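Local coordinates for molybdenum-binding-protein (Azotobacter vinelandii, PDB 1H9M), which binds molybdate in the cytoplasm, at sites that include subunit interfaces, and probably serves in molybdenum homeostasis, at residues A[65-70]-A[110-115]; A[79-84]-A[134-139]. One frame throughout, in Å; residues are numbered along the deposited sequence. Where two conformers were deposited one is given.

Contact 1. Residues A[65-70]-A[110-115]. With MOO (molybdate ion), chain E.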
loop_
_atom_site.group_PDB
_atom_site.type_symbol
_atom_site.label_atom_id
_atom_site.label_comp_id
_atom_site.label_asym_id
_atom_site.label_seq_id
_atom_site.Cartn_x
_atom_site.Cartn_y
_atom_site.Cartn_z
ATOM N N PRO A 65 4.614 4.274 -5.841
ATOM C CA PRO A 65 4.244 2.871 -5.915
ATOM C C PRO A 65 2.864 2.516 -5.499
ATOM O O PRO A 65 2.403 1.338 -5.698
ATOM C CB PRO A 65 5.272 2.091 -5.048
ATOM C CG PRO A 65 5.771 3.178 -4.181
ATOM C CD PRO A 65 5.758 4.517 -4.883
ATOM N N TRP A 66 2.007 3.426 -5.008
ATOM C CA TRP A 66 0.660 3.172 -4.700
ATOM C C TRP A 66 -0.312 3.533 -5.871
ATOM O O TRP A 66 -1.484 3.220 -5.812
ATOM C CB TRP A 66 0.311 4.007 -3.476
ATOM C CG TRP A 66 1.240 3.841 -2.280
ATOM C CD1 TRP A 66 2.311 2.971 -2.098
ATOM C CD2 TRP A 66 1.146 4.582 -1.059
ATOM N NE1 TRP A 66 2.882 3.154 -0.847
ATOM C CE2 TRP A 66 2.156 4.145 -0.172
ATOM C CE3 TRP A 66 0.322 5.644 -0.691
ATOM C CZ2 TRP A 66 2.340 4.749 1.082
ATOM C CZ3 TRP A 66 0.492 6.178 0.561
ATOM C CH2 TRP A 66 1.499 5.756 1.477
ATOM N N VAL A 67 0.260 4.049 -6.964
ATOM C CA VAL A 67 -0.635 4.453 -8.095
ATOM C C VAL A 67 -0.601 3.448 -9.214
ATOM O O VAL A 67 0.530 3.147 -9.686
ATOM C CB VAL A 67 -0.132 5.852 -8.602
ATOM C CG1 VAL A 67 -1.023 6.293 -9.758
ATOM C CG2 VAL A 67 -0.117 6.886 -7.459
ATOM N N LEU A 68 -1.775 2.916 -9.560
ATOM C CA LEU A 68 -1.754 2.004 -10.714
ATOM C C LEU A 68 -2.010 2.885 -11.986
ATOM O O LEU A 68 -2.541 3.965 -11.841
ATOM C CB LEU A 68 -2.933 1.080 -10.618
ATOM C CG LEU A 68 -2.833 0.039 -9.488
ATOM C CD1 LEU A 68 -3.014 0.666 -8.118
ATOM C CD2 LEU A 68 -4.005 -0.929 -9.716
ATOM N N LEU A 69 -1.590 2.340 -13.123
ATOM C CA LEU A 69 -1.930 3.027 -14.384
ATOM C C LEU A 69 -2.853 2.163 -15.236
ATOM O O LEU A 69 -2.650 0.953 -15.275
ATOM C CB LEU A 69 -0.701 3.389 -15.223
ATOM C CG LEU A 69 0.190 4.458 -14.534
ATOM C CD1 LEU A 69 1.494 4.561 -15.387
ATOM C CD2 LEU A 69 -0.455 5.808 -14.453
ATOM N N MET A 70 -3.857 2.772 -15.871
ATOM C CA MET A 70 -4.719 1.906 -16.687
ATOM C C MET A 70 -4.917 2.573 -18.071
ATOM O O MET A 70 -5.064 3.782 -18.048
ATOM C CB MET A 70 -6.022 1.617 -15.950
ATOM C CG MET A 70 -7.117 0.898 -16.751
ATOM S SD MET A 70 -8.533 0.610 -15.637
ATOM C CE MET A 70 -9.080 2.213 -15.332
ATOM N N ILE A 110 0.547 13.622 -11.922
ATOM C CA ILE A 110 0.525 12.537 -10.906
ATOM C C ILE A 110 1.609 11.559 -11.319
ATOM O O ILE A 110 1.751 11.363 -12.523
ATOM C CB ILE A 110 -0.822 11.805 -10.791
ATOM C CG1 ILE A 110 -0.755 10.607 -9.813
ATOM C CG2 ILE A 110 -1.297 11.303 -12.123
ATOM C CD1 ILE A 110 -2.032 10.255 -9.091
ATOM N N THR A 111 2.440 11.070 -10.387
ATOM C CA THR A 111 3.512 10.183 -10.781
ATOM C C THR A 111 3.198 8.783 -10.221
ATOM O O THR A 111 2.800 8.636 -9.057
ATOM C CB THR A 111 4.802 10.722 -10.167
ATOM O OG1 THR A 111 5.014 12.065 -10.717
ATOM C CG2 THR A 111 6.016 9.866 -10.472
ATOM N N SER A 112 3.526 7.805 -11.031
ATOM C CA SER A 112 3.301 6.398 -10.642
ATOM C C SER A 112 4.584 5.638 -10.847
ATOM O O SER A 112 5.415 5.987 -11.731
ATOM C CB SER A 112 2.194 5.803 -11.545
ATOM O OG SER A 112 2.231 4.403 -11.482
ATOM N N MET A 113 4.902 4.646 -10.020
ATOM C CA MET A 113 6.041 3.752 -10.208
ATOM C C MET A 113 5.474 2.405 -10.679
ATOM O O MET A 113 4.704 1.885 -9.887
ATOM C CB MET A 113 6.900 3.615 -8.965
ATOM C CG MET A 113 8.175 2.761 -9.107
ATOM S SD MET A 113 9.402 3.581 -10.113
ATOM C CE MET A 113 9.960 4.916 -9.085
ATOM N N VAL A 114 5.756 1.952 -11.881
ATOM C CA VAL A 114 5.259 0.647 -12.323
ATOM C C VAL A 114 6.435 -0.197 -12.880
ATOM O O VAL A 114 7.580 0.301 -12.966
ATOM C CB VAL A 114 4.205 0.807 -13.434
ATOM C CG1 VAL A 114 2.962 1.600 -13.060
ATOM C CG2 VAL A 114 4.861 1.532 -14.613
ATOM N N THR A 115 6.229 -1.497 -13.014
ATOM C CA THR A 115 7.300 -2.322 -13.596
ATOM C C THR A 115 7.500 -1.808 -15.013
ATOM O O THR A 115 6.622 -1.364 -15.802
ATOM C CB THR A 115 6.907 -3.818 -13.619
ATOM O OG1 THR A 115 5.665 -3.882 -14.396
ATOM C CG2 THR A 115 6.658 -4.410 -12.259
HETATM MO MO MOO E . 2.754 -2.700 -11.266
HETATM O O1 MOO E . 3.907 -1.939 -10.132
HETATM O O2 MOO E . 2.181 -4.286 -10.627
HETATM O O3 MOO E . 1.453 -1.502 -11.459
HETATM O O4 MOO E . 3.702 -2.896 -12.791
#
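The puckered Pro65 ring carries CB of Met113 over one face, 3.9 Å from Pro65 N, while the bent Met113 chain leads away; another molybdate touches Pro65. Trp66 points away from 110-115, its NE1 hydrogen-bonded to Pro65 O of the third subunit. The planar Val67 carbonyl is approached from above: Ser112 OG donates to Val67 O at 2.8 Å from 46° out of the plane. OG reaches it from a position opposite its backbone N (chi1 163°); Ser112 CB also packs on Val67 CG1 at 3.7 Å. Leu69 closes over the same serine, CD2 against Ser112 CB, and its side chain crosses that of Val114 at about a right angle, CD1 4.0 Å from Val114 CG1. Shortening Leu69 to an alanine is likely to open a gap beside Ser112 and Val114 CG1. Next along, Thr115 grips molybdate O4 twice, through N (2.9 Å) and OG1 (2.7 Å); OG1 also caps Ala118 N of helix 116-121. Ser7, Arg9, Lys63 and Ala64 of the second subunit also bond the ion. Leu69 and the lead-in to edge strand 68-70 pack across the other edge strand, 109-115, the touching parts 98° apart, consistent with closure of an OB-type barrel beside an oxyanion site shared between subunits.

Contact 2. Residues A[79-84]-A[134-139]. With MOO (molybdate ion), chain F.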
loop_
_atom_site.group_PDB
_atom_site.type_symbol
_atom_site.label_atom_id
_atom_site.label_comp_id
_atom_site.label_asym_id
_atom_site.label_seq_id
_atom_site.Cartn_x
_atom_site.Cartn_y
_atom_site.Cartn_z
ATOM N N SER A 79 -13.206 -1.105 -7.726
ATOM C CA SER A 79 -13.538 -0.576 -6.401
ATOM C C SER A 79 -12.661 0.625 -5.990
ATOM O O SER A 79 -12.914 1.461 -5.092
ATOM C CB SER A 79 -13.265 -1.561 -5.254
ATOM O OG SER A 79 -11.874 -2.025 -5.236
ATOM N N ALA A 80 -11.513 0.712 -6.709
ATOM C CA ALA A 80 -10.624 1.843 -6.386
ATOM C C ALA A 80 -11.350 3.149 -6.685
ATOM O O ALA A 80 -11.817 3.424 -7.798
ATOM C CB ALA A 80 -9.364 1.740 -7.283
ATOM N N ARG A 81 -11.513 3.941 -5.648
ATOM C CA ARG A 81 -12.387 5.128 -5.747
ATOM C C ARG A 81 -11.814 6.277 -6.583
ATOM O O ARG A 81 -12.564 7.231 -6.887
ATOM C CB ARG A 81 -12.656 5.653 -4.359
ATOM C CG ARG A 81 -13.474 4.714 -3.423
ATOM C CD ARG A 81 -14.920 4.716 -3.979
ATOM N NE ARG A 81 -15.589 5.980 -3.685
ATOM C CZ ARG A 81 -16.035 6.237 -2.449
ATOM N NH1 ARG A 81 -15.961 5.385 -1.417
ATOM N NH2 ARG A 81 -16.558 7.440 -2.195
ATOM N N ASN A 82 -10.510 6.324 -6.807
ATOM C CA ASN A 82 -9.793 7.454 -7.370
ATOM C C ASN A 82 -9.294 7.089 -8.759
ATOM O O ASN A 82 -8.481 6.177 -8.948
ATOM C CB ASN A 82 -8.602 7.875 -6.490
ATOM C CG ASN A 82 -9.140 8.197 -5.102
ATOM O OD1 ASN A 82 -10.114 8.960 -5.051
ATOM N ND2 ASN A 82 -8.667 7.548 -4.058
ATOM N N ILE A 83 -9.975 7.652 -9.803
ATOM C CA ILE A 83 -9.524 7.341 -11.165
ATOM C C ILE A 83 -9.320 8.708 -11.852
ATOM O O ILE A 83 -10.184 9.603 -11.793
ATOM C CB ILE A 83 -10.425 6.391 -11.946
ATOM C CG1 ILE A 83 -10.601 5.030 -11.239
ATOM C CG2 ILE A 83 -9.870 6.187 -13.358
ATOM C CD1 ILE A 83 -11.656 4.101 -11.781
ATOM N N LEU A 84 -8.076 9.043 -12.190
ATOM C CA LEU A 84 -7.727 10.398 -12.637
ATOM C C LEU A 84 -7.151 10.238 -14.038
ATOM O O LEU A 84 -6.190 9.516 -14.219
ATOM C CB LEU A 84 -6.735 11.070 -11.691
ATOM C CG LEU A 84 -7.126 11.227 -10.221
ATOM C CD1 LEU A 84 -6.027 11.902 -9.406
ATOM C CD2 LEU A 84 -8.404 12.047 -10.107
ATOM N N ILE A 134 -6.102 4.923 -7.823
ATOM C CA ILE A 134 -5.567 4.880 -6.433
ATOM C C ILE A 134 -6.686 4.455 -5.488
ATOM O O ILE A 134 -7.814 4.921 -5.501
ATOM C CB ILE A 134 -5.134 6.287 -6.006
ATOM C CG1 ILE A 134 -4.199 6.927 -7.036
ATOM C CG2 ILE A 134 -4.439 6.277 -4.633
ATOM C CD1 ILE A 134 -3.963 8.404 -6.839
ATOM N N LYS A 135 -6.404 3.330 -4.773
ATOM C CA LYS A 135 -7.360 2.848 -3.774
ATOM C C LYS A 135 -7.453 3.879 -2.674
ATOM O O LYS A 135 -6.498 4.496 -2.188
ATOM C CB LYS A 135 -6.703 1.540 -3.213
ATOM C CG LYS A 135 -7.805 0.674 -2.551
ATOM C CD LYS A 135 -7.253 -0.702 -2.166
ATOM C CE LYS A 135 -8.172 -1.288 -1.099
ATOM N NZ LYS A 135 -9.384 -1.955 -1.632
ATOM N N ALA A 136 -8.704 4.035 -2.135
ATOM C CA ALA A 136 -8.972 5.022 -1.100
ATOM C C ALA A 136 -8.131 4.851 0.159
ATOM O O ALA A 136 -7.740 5.829 0.826
ATOM C CB ALA A 136 -10.438 5.109 -0.615
ATOM N N SER A 137 -7.768 3.611 0.487
ATOM C CA SER A 137 -6.971 3.344 1.668
ATOM C C SER A 137 -5.501 3.653 1.486
ATOM O O SER A 137 -4.735 3.496 2.471
ATOM C CB SER A 137 -7.213 1.879 2.106
ATOM O OG SER A 137 -6.876 1.031 1.031
ATOM N N ASN A 138 -5.092 4.106 0.312
ATOM C CA ASN A 138 -3.675 4.444 0.070
ATOM C C ASN A 138 -3.498 5.971 -0.022
ATOM O O ASN A 138 -2.681 6.465 -0.797
ATOM C CB ASN A 138 -3.210 3.851 -1.238
ATOM C CG ASN A 138 -3.138 2.316 -1.089
ATOM O OD1 ASN A 138 -3.484 1.671 -2.088
ATOM N ND2 ASN A 138 -2.740 1.860 0.091
ATOM N N VAL A 139 -4.465 6.719 0.538
ATOM C CA VAL A 139 -4.292 8.166 0.520
ATOM C C VAL A 139 -4.061 8.741 1.901
ATOM O O VAL A 139 -4.955 8.542 2.780
ATOM C CB VAL A 139 -5.526 8.827 -0.101
ATOM C CG1 VAL A 139 -5.360 10.379 -0.180
ATOM C CG2 VAL A 139 -5.800 8.312 -1.527
HETATM MO MO MOO F . -11.549 1.117 -2.543
HETATM O O1 MOO F . -10.890 2.620 -3.130
HETATM O O2 MOO F . -11.015 -0.348 -3.408
HETATM O O3 MOO F . -10.883 0.842 -0.890
HETATM O O4 MOO F . -13.315 1.147 -2.254
#
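Asn82 lies against Ile134 along its length, beginning at CB, which is 3.8 Å from Ile134 CB and packs closely on the Ile134 carbonyl oxygen. CG, placed opposite the carbonyl carbon of Asn82 (chi1 -57°), continues past that oxygen. At the tip ND2 makes a weak hydrogen bond to Ile134 O (3.1 Å) and touches Val139 CG2 at 3.9 Å, while OD1 accepts from Ala39 N in strand 37-43, which fixes the turn of the amide. Ile134 O takes a second weak bond, from Asn82 N; the stronger return bond runs from Ile134 N to Asn82 O at 2.9 Å. This antiparallel hydrogen-bonded pair places the flanking loops around a molybdate. Arg81 N and Ala136 N both donate to its O1, Ala136 at 2.8 Å and nearly straight (172°). Ser79 OG reaches O2 at 2.6 Å, and Lys135 NZ, in one of two deposited conformers, meets the same oxygen at 2.9 Å. Thr43 and Ser46 of the second subunit bond the ion as well; the Arg81 guanidinium salt-bridges Glu27 and also bonds OG1 of that Thr43. Paired backbone N-H groups, hydroxyls and a lysine gathered from two chains form an oxyanion-binding site at the subunit interface.

Contacts 1 and 2 lie with their centres about 12 Å apart, and their segments alternate along the chain: 65-70, 79-84, 110-115, 134-139. Both reach the sheet in which strand 129-134 runs between strands 68-70 and 82-93, with 109-115 at the far edge. They also touch directly: Ile110 CD1 packs on Ile134 CD1 at 3.5 Å, and the Trp66 indole lies against the loop at Asn138, so 65-70 packs against the segment 134-139 that leads to strand 140-143 of the other sheet. Each contact holds a different molybdate, completed in both cases by the second subunit, so the ions bridge subunits of the trimer, which is consistent with the proposed cooperative binding.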